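Local coordinates for putative creatinine amidohydrolase (Bacteroides fragilis, PDB 3LUB), which probably hydrolyses carbon-nitrogen bonds in linear amides, as a zinc-dependent member of the creatininase superfamily, at residues His107-Gly121 and Tyr136-Glu148. Sequence-based numbering, arbitrary orientation.
With ZN (zinc ion), chain B.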
loop_
_atom_site.group_PDB
_atom_site.type_symbol
_atom_site.label_atom_id
_atom_site.label_comp_id
_atom_site.label_asym_id
_atom_site.label_seq_id
_atom_site.Cartn_x
_atom_site.Cartn_y
_atom_site.Cartn_z
ATOM N N HIS F 107 -21.520 2.932 -6.415
ATOM C CA HIS F 107 -21.937 1.621 -6.891
ATOM C C HIS F 107 -22.910 0.940 -5.925
ATOM O O HIS F 107 -23.895 0.351 -6.354
ATOM C CB HIS F 107 -20.710 0.723 -7.140
ATOM C CG HIS F 107 -21.030 -0.517 -7.915
ATOM N ND1 HIS F 107 -21.539 -1.646 -7.316
ATOM C CD2 HIS F 107 -20.954 -0.790 -9.238
ATOM C CE1 HIS F 107 -21.750 -2.567 -8.235
ATOM N NE2 HIS F 107 -21.410 -2.069 -9.409
ATOM N N VAL F 108 -22.626 0.984 -4.626
ATOM C CA VAL F 108 -23.531 0.438 -3.621
ATOM C C VAL F 108 -24.904 1.113 -3.727
ATOM O O VAL F 108 -25.951 0.483 -3.497
ATOM C CB VAL F 108 -22.957 0.643 -2.201
ATOM C CG1 VAL F 108 -24.043 0.579 -1.122
ATOM C CG2 VAL F 108 -21.869 -0.367 -1.932
ATOM N N GLN F 109 -24.898 2.398 -4.060
ATOM C CA GLN F 109 -26.133 3.191 -4.147
ATOM C C GLN F 109 -26.973 2.911 -5.392
ATOM O O GLN F 109 -28.079 3.410 -5.473
ATOM C CB GLN F 109 -25.822 4.695 -4.069
ATOM C CG GLN F 109 -25.206 5.094 -2.738
ATOM C CD GLN F 109 -24.420 6.381 -2.805
ATOM O OE1 GLN F 109 -24.539 7.162 -3.743
ATOM N NE2 GLN F 109 -23.614 6.605 -1.801
ATOM N N GLY F 110 -26.420 2.162 -6.360
ATOM C CA GLY F 110 -27.124 1.759 -7.592
ATOM C C GLY F 110 -26.715 2.513 -8.844
ATOM O O GLY F 110 -27.209 2.225 -9.943
ATOM N N PHE F 111 -25.790 3.460 -8.702
ATOM C CA PHE F 111 -25.353 4.262 -9.834
ATOM C C PHE F 111 -24.350 3.498 -10.662
ATOM O O PHE F 111 -23.591 2.682 -10.135
ATOM C CB PHE F 111 -24.762 5.610 -9.361
ATOM C CG PHE F 111 -25.743 6.424 -8.596
ATOM C CD1 PHE F 111 -26.896 6.891 -9.221
ATOM C CD2 PHE F 111 -25.567 6.676 -7.241
ATOM C CE1 PHE F 111 -27.828 7.618 -8.525
ATOM C CE2 PHE F 111 -26.534 7.392 -6.528
ATOM C CZ PHE F 111 -27.656 7.864 -7.183
ATOM N N ARG F 112 -24.341 3.781 -11.958
ATOM C CA ARG F 112 -23.514 3.060 -12.912
ATOM C C ARG F 112 -22.858 3.910 -13.953
ATOM O O ARG F 112 -22.252 3.354 -14.833
ATOM C CB ARG F 112 -24.362 2.007 -13.638
ATOM C CG ARG F 112 -24.996 0.991 -12.711
ATOM C CD ARG F 112 -23.911 0.125 -12.041
ATOM N NE ARG F 112 -24.447 -0.949 -11.210
ATOM C CZ ARG F 112 -24.689 -0.857 -9.911
ATOM N NH1 ARG F 112 -24.472 0.271 -9.254
ATOM N NH2 ARG F 112 -25.163 -1.895 -9.255
ATOM N N LYS F 113 -22.958 5.231 -13.885
ATOM C CA LYS F 113 -22.370 6.108 -14.878
ATOM C C LYS F 113 -21.824 7.362 -14.202
ATOM O O LYS F 113 -22.562 8.057 -13.454
ATOM C CB LYS F 113 -23.434 6.523 -15.888
ATOM C CG LYS F 113 -24.002 5.362 -16.631
ATOM C CD LYS F 113 -25.096 5.778 -17.558
ATOM C CE LYS F 113 -25.507 4.607 -18.455
ATOM N NZ LYS F 113 -26.846 4.897 -19.060
ATOM N N LEU F 114 -20.550 7.655 -14.464
ATOM C CA LEU F 114 -19.872 8.776 -13.833
ATOM C C LEU F 114 -19.022 9.490 -14.846
ATOM O O LEU F 114 -18.304 8.854 -15.610
ATOM C CB LEU F 114 -18.979 8.259 -12.668
ATOM C CG LEU F 114 -18.037 9.214 -11.934
ATOM C CD1 LEU F 114 -18.769 10.280 -11.089
ATOM C CD2 LEU F 114 -17.038 8.426 -11.049
ATOM N N LEU F 115 -19.090 10.820 -14.860
ATOM C CA LEU F 115 -18.139 11.633 -15.601
ATOM C C LEU F 115 -17.295 12.403 -14.621
ATOM O O LEU F 115 -17.836 13.110 -13.776
ATOM C CB LEU F 115 -18.834 12.611 -16.534
ATOM C CG LEU F 115 -17.875 13.561 -17.267
ATOM C CD1 LEU F 115 -17.147 12.790 -18.346
ATOM C CD2 LEU F 115 -18.552 14.787 -17.795
ATOM N N ILE F 116 -15.977 12.280 -14.758
ATOM C CA ILE F 116 -15.024 13.130 -14.052
ATOM C C ILE F 116 -14.750 14.360 -14.916
ATOM O O ILE F 116 -14.228 14.226 -16.008
ATOM C CB ILE F 116 -13.668 12.410 -13.734
ATOM C CG1 ILE F 116 -13.914 11.101 -12.950
ATOM C CG2 ILE F 116 -12.773 13.346 -12.949
ATOM C CD1 ILE F 116 -12.756 10.097 -12.965
ATOM N N LEU F 117 -15.171 15.542 -14.440
ATOM C CA LEU F 117 -14.933 16.783 -15.165
ATOM C C LEU F 117 -13.804 17.554 -14.473
ATOM O O LEU F 117 -14.000 18.177 -13.421
ATOM C CB LEU F 117 -16.217 17.634 -15.251
ATOM C CG LEU F 117 -16.166 18.894 -16.136
ATOM C CD1 LEU F 117 -15.807 18.567 -17.590
ATOM C CD2 LEU F 117 -17.479 19.657 -16.073
ATOM N N SER F 118 -12.616 17.488 -15.061
ATOM C CA SER F 118 -11.452 18.071 -14.444
ATOM C C SER F 118 -11.293 19.546 -14.817
ATOM O O SER F 118 -11.541 19.962 -15.932
ATOM C CB SER F 118 -10.166 17.291 -14.795
ATOM O OG SER F 118 -9.043 17.788 -14.049
ATOM N N GLY F 119 -10.820 20.321 -13.843
ATOM C CA GLY F 119 -10.447 21.708 -14.039
ATOM C C GLY F 119 -8.957 21.897 -14.074
ATOM O O GLY F 119 -8.504 23.004 -14.293
ATOM N N HIS F 120 -8.193 20.827 -13.882
ATOM C CA HIS F 120 -6.746 20.928 -13.778
ATOM C C HIS F 120 -6.045 19.959 -14.755
ATOM O O HIS F 120 -6.228 18.765 -14.693
ATOM C CB HIS F 120 -6.350 20.703 -12.320
ATOM C CG HIS F 120 -4.876 20.648 -12.075
ATOM N ND1 HIS F 120 -4.021 21.670 -12.419
ATOM C CD2 HIS F 120 -4.104 19.687 -11.505
ATOM C CE1 HIS F 120 -2.787 21.340 -12.078
ATOM N NE2 HIS F 120 -2.808 20.135 -11.535
ATOM N N GLY F 121 -5.261 20.501 -15.674
ATOM C CA GLY F 121 -4.585 19.693 -16.691
ATOM C C GLY F 121 -3.508 18.743 -16.164
ATOM O O GLY F 121 -3.150 17.792 -16.837
ATOM N N TYR F 136 -15.042 -2.939 -11.332
ATOM C CA TYR F 136 -16.465 -2.629 -11.455
ATOM C C TYR F 136 -16.825 -2.611 -12.939
ATOM O O TYR F 136 -16.996 -1.505 -13.530
ATOM C CB TYR F 136 -16.775 -1.234 -10.852
ATOM C CG TYR F 136 -16.460 -1.089 -9.366
ATOM C CD1 TYR F 136 -17.399 -1.418 -8.390
ATOM C CD2 TYR F 136 -15.230 -0.629 -8.950
ATOM C CE1 TYR F 136 -17.091 -1.305 -7.035
ATOM C CE2 TYR F 136 -14.911 -0.515 -7.610
ATOM C CZ TYR F 136 -15.840 -0.832 -6.668
ATOM O OH TYR F 136 -15.499 -0.672 -5.369
ATOM N N PRO F 137 -16.916 -3.806 -13.565
ATOM C CA PRO F 137 -17.180 -3.898 -15.017
ATOM C C PRO F 137 -18.567 -3.369 -15.499
ATOM O O PRO F 137 -18.733 -3.087 -16.672
ATOM C CB PRO F 137 -16.987 -5.382 -15.327
ATOM C CG PRO F 137 -17.071 -6.077 -14.057
ATOM C CD PRO F 137 -16.750 -5.130 -12.949
ATOM N N ASP F 138 -19.502 -3.161 -14.585
ATOM C CA ASP F 138 -20.813 -2.595 -14.889
ATOM C C ASP F 138 -20.919 -1.062 -14.658
ATOM O O ASP F 138 -22.003 -0.484 -14.816
ATOM C CB ASP F 138 -21.917 -3.345 -14.090
ATOM C CG ASP F 138 -21.681 -3.355 -12.552
ATOM O OD1 ASP F 138 -20.596 -2.944 -12.033
ATOM O OD2 ASP F 138 -22.605 -3.833 -11.854
ATOM N N PHE F 139 -19.795 -0.411 -14.324
ATOM C CA PHE F 139 -19.778 1.004 -13.929
ATOM C C PHE F 139 -18.995 1.798 -14.972
ATOM O O PHE F 139 -17.821 1.599 -15.146
ATOM C CB PHE F 139 -19.167 1.135 -12.531
ATOM C CG PHE F 139 -19.466 2.445 -11.836
ATOM C CD1 PHE F 139 -18.850 3.609 -12.219
ATOM C CD2 PHE F 139 -20.336 2.492 -10.763
ATOM C CE1 PHE F 139 -19.137 4.799 -11.573
ATOM C CE2 PHE F 139 -20.610 3.679 -10.114
ATOM C CZ PHE F 139 -20.024 4.825 -10.517
ATOM N N LEU F 140 -19.672 2.678 -15.692
ATOM C CA LEU F 140 -19.057 3.465 -16.741
ATOM C C LEU F 140 -18.452 4.744 -16.155
ATOM O O LEU F 140 -19.169 5.529 -15.562
ATOM C CB LEU F 140 -20.125 3.830 -17.758
ATOM C CG LEU F 140 -19.692 4.620 -18.989
ATOM C CD1 LEU F 140 -18.657 3.836 -19.785
ATOM C CD2 LEU F 140 -20.916 4.974 -19.857
ATOM N N ILE F 141 -17.149 4.952 -16.344
ATOM C CA ILE F 141 -16.471 6.174 -15.931
ATOM C C ILE F 141 -15.812 6.835 -17.141
ATOM O O ILE F 141 -14.917 6.244 -17.764
ATOM C CB ILE F 141 -15.378 5.894 -14.861
ATOM C CG1 ILE F 141 -15.915 5.019 -13.732
ATOM C CG2 ILE F 141 -14.807 7.211 -14.294
ATOM C CD1 ILE F 141 -14.885 4.755 -12.658
ATOM N N ALA F 142 -16.254 8.061 -17.474
ATOM C CA ALA F 142 -15.616 8.903 -18.494
ATOM C C ALA F 142 -14.807 10.019 -17.817
ATOM O O ALA F 142 -15.038 10.320 -16.648
ATOM C CB ALA F 142 -16.660 9.489 -19.447
ATOM N N ALA F 143 -13.854 10.610 -18.547
ATOM C CA ALA F 143 -13.101 11.760 -18.052
ATOM C C ALA F 143 -12.939 12.809 -19.134
ATOM O O ALA F 143 -12.706 12.476 -20.311
ATOM C CB ALA F 143 -11.701 11.353 -17.502
ATOM N N ALA F 144 -13.030 14.077 -18.730
ATOM C CA ALA F 144 -12.766 15.216 -19.636
ATOM C C ALA F 144 -12.206 16.365 -18.848
ATOM O O ALA F 144 -12.590 16.541 -17.701
ATOM C CB ALA F 144 -14.051 15.681 -20.293
ATOM N N ASN F 145 -11.324 17.153 -19.467
ATOM C CA ASN F 145 -11.016 18.498 -18.989
ATOM C C ASN F 145 -12.096 19.443 -19.561
ATOM O O ASN F 145 -12.348 19.384 -20.755
ATOM C CB ASN F 145 -9.617 18.925 -19.480
ATOM C CG ASN F 145 -8.462 18.196 -18.753
ATOM O OD1 ASN F 145 -8.347 18.233 -17.533
ATOM N ND2 ASN F 145 -7.578 17.581 -19.527
ATOM N N TRP F 146 -12.728 20.315 -18.749
ATOM C CA TRP F 146 -13.756 21.229 -19.278
ATOM C C TRP F 146 -13.172 22.087 -20.406
ATOM O O TRP F 146 -13.829 22.375 -21.379
ATOM C CB TRP F 146 -14.425 22.109 -18.158
ATOM C CG TRP F 146 -13.538 23.171 -17.609
ATOM C CD1 TRP F 146 -12.698 23.047 -16.554
ATOM C CD2 TRP F 146 -13.324 24.494 -18.144
ATOM N NE1 TRP F 146 -12.012 24.208 -16.360
ATOM C CE2 TRP F 146 -12.372 25.116 -17.328
ATOM C CE3 TRP F 146 -13.864 25.207 -19.218
ATOM C CZ2 TRP F 146 -11.921 26.430 -17.562
ATOM C CZ3 TRP F 146 -13.457 26.506 -19.425
ATOM C CH2 TRP F 146 -12.485 27.106 -18.607
ATOM N N PHE F 147 -11.899 22.452 -20.292
ATOM C CA PHE F 147 -11.318 23.416 -21.202
ATOM C C PHE F 147 -10.814 22.778 -22.498
ATOM O O PHE F 147 -10.221 23.448 -23.319
ATOM C CB PHE F 147 -10.222 24.194 -20.514
ATOM C CG PHE F 147 -9.186 23.327 -19.884
ATOM C CD1 PHE F 147 -8.151 22.792 -20.649
ATOM C CD2 PHE F 147 -9.254 23.019 -18.530
ATOM C CE1 PHE F 147 -7.206 21.963 -20.069
ATOM C CE2 PHE F 147 -8.315 22.204 -17.963
ATOM C CZ PHE F 147 -7.281 21.681 -18.732
ATOM N N GLU F 148 -11.075 21.485 -22.678
ATOM C CA GLU F 148 -10.823 20.776 -23.920
ATOM C C GLU F 148 -12.092 20.376 -24.658
ATOM O O GLU F 148 -12.025 19.875 -25.788
ATOM C CB GLU F 148 -9.997 19.522 -23.636
ATOM C CG GLU F 148 -8.556 19.851 -23.450
ATOM C CD GLU F 148 -7.732 18.690 -22.928
ATOM O OE1 GLU F 148 -8.298 17.589 -22.669
ATOM O OE2 GLU F 148 -6.512 18.926 -22.735
HETATM ZN ZN ZN B . -4.463 23.925 -12.590
HETATM O O HOH W 1 -10.042 25.215 -14.662
HETATM O O HOH W 2 -4.921 16.295 -18.453
HETATM O O HOH W 3 -5.010 25.531 -14.381
#
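Lys113-Ser118 and Leu140-Asn145 pair as parallel strands, their axes 4.6 Å apart at closest approach and 17° from parallel. Seven backbone hydrogen bonds run from Leu140 N to Arg112 O at one end to Trp146 N and Ser118 O at the other; between them Leu114, Ile116 and Ser118 each give their N-H to the second strand, the alternation expected of parallel pairing.

Ahead of the strands, His107 has CG anti to its N (chi1 -167°), which carries the imidazole across to the turn at Tyr136-Phe139. There NE2 donates to Asp138 OD1 (2.9 Å), arriving on the syn side with ring and carboxylate planes 47° apart. Tyr136 CD1 lies over one imidazole face and Arg112 NH1 over the opposite one, so the ring is sandwiched. Arg112 NE adds a long salt bridge to Asp138 OD2 (3.5 Å), while NH1 is fixed by the carbonyl oxygens of His107 and Phe111. Phe139 turns a face to Arg112 CA (4.2 Å from the ring centroid) and an edge to Leu114 CB.

Along the sheet, Ile116 CD1 meets Ile141 CG2 (3.8 Å) on the face covered by helix 92-108; on the other, Leu115 CD1 touches Ala142 CB (3.5 Å). Leu117 CD1 packs on Trp146 CB, and a water links Trp146 NE1 to Gly119 O.

Joined through helix 126-135, the strands form a beta-alpha-beta unit of the parallel sheet. Just past the C-terminal end of 113-118, His120 ND1 binds zinc (2.3 Å) with Glu32 and Asp43, placing the metal site at the carboxyl end of the strand.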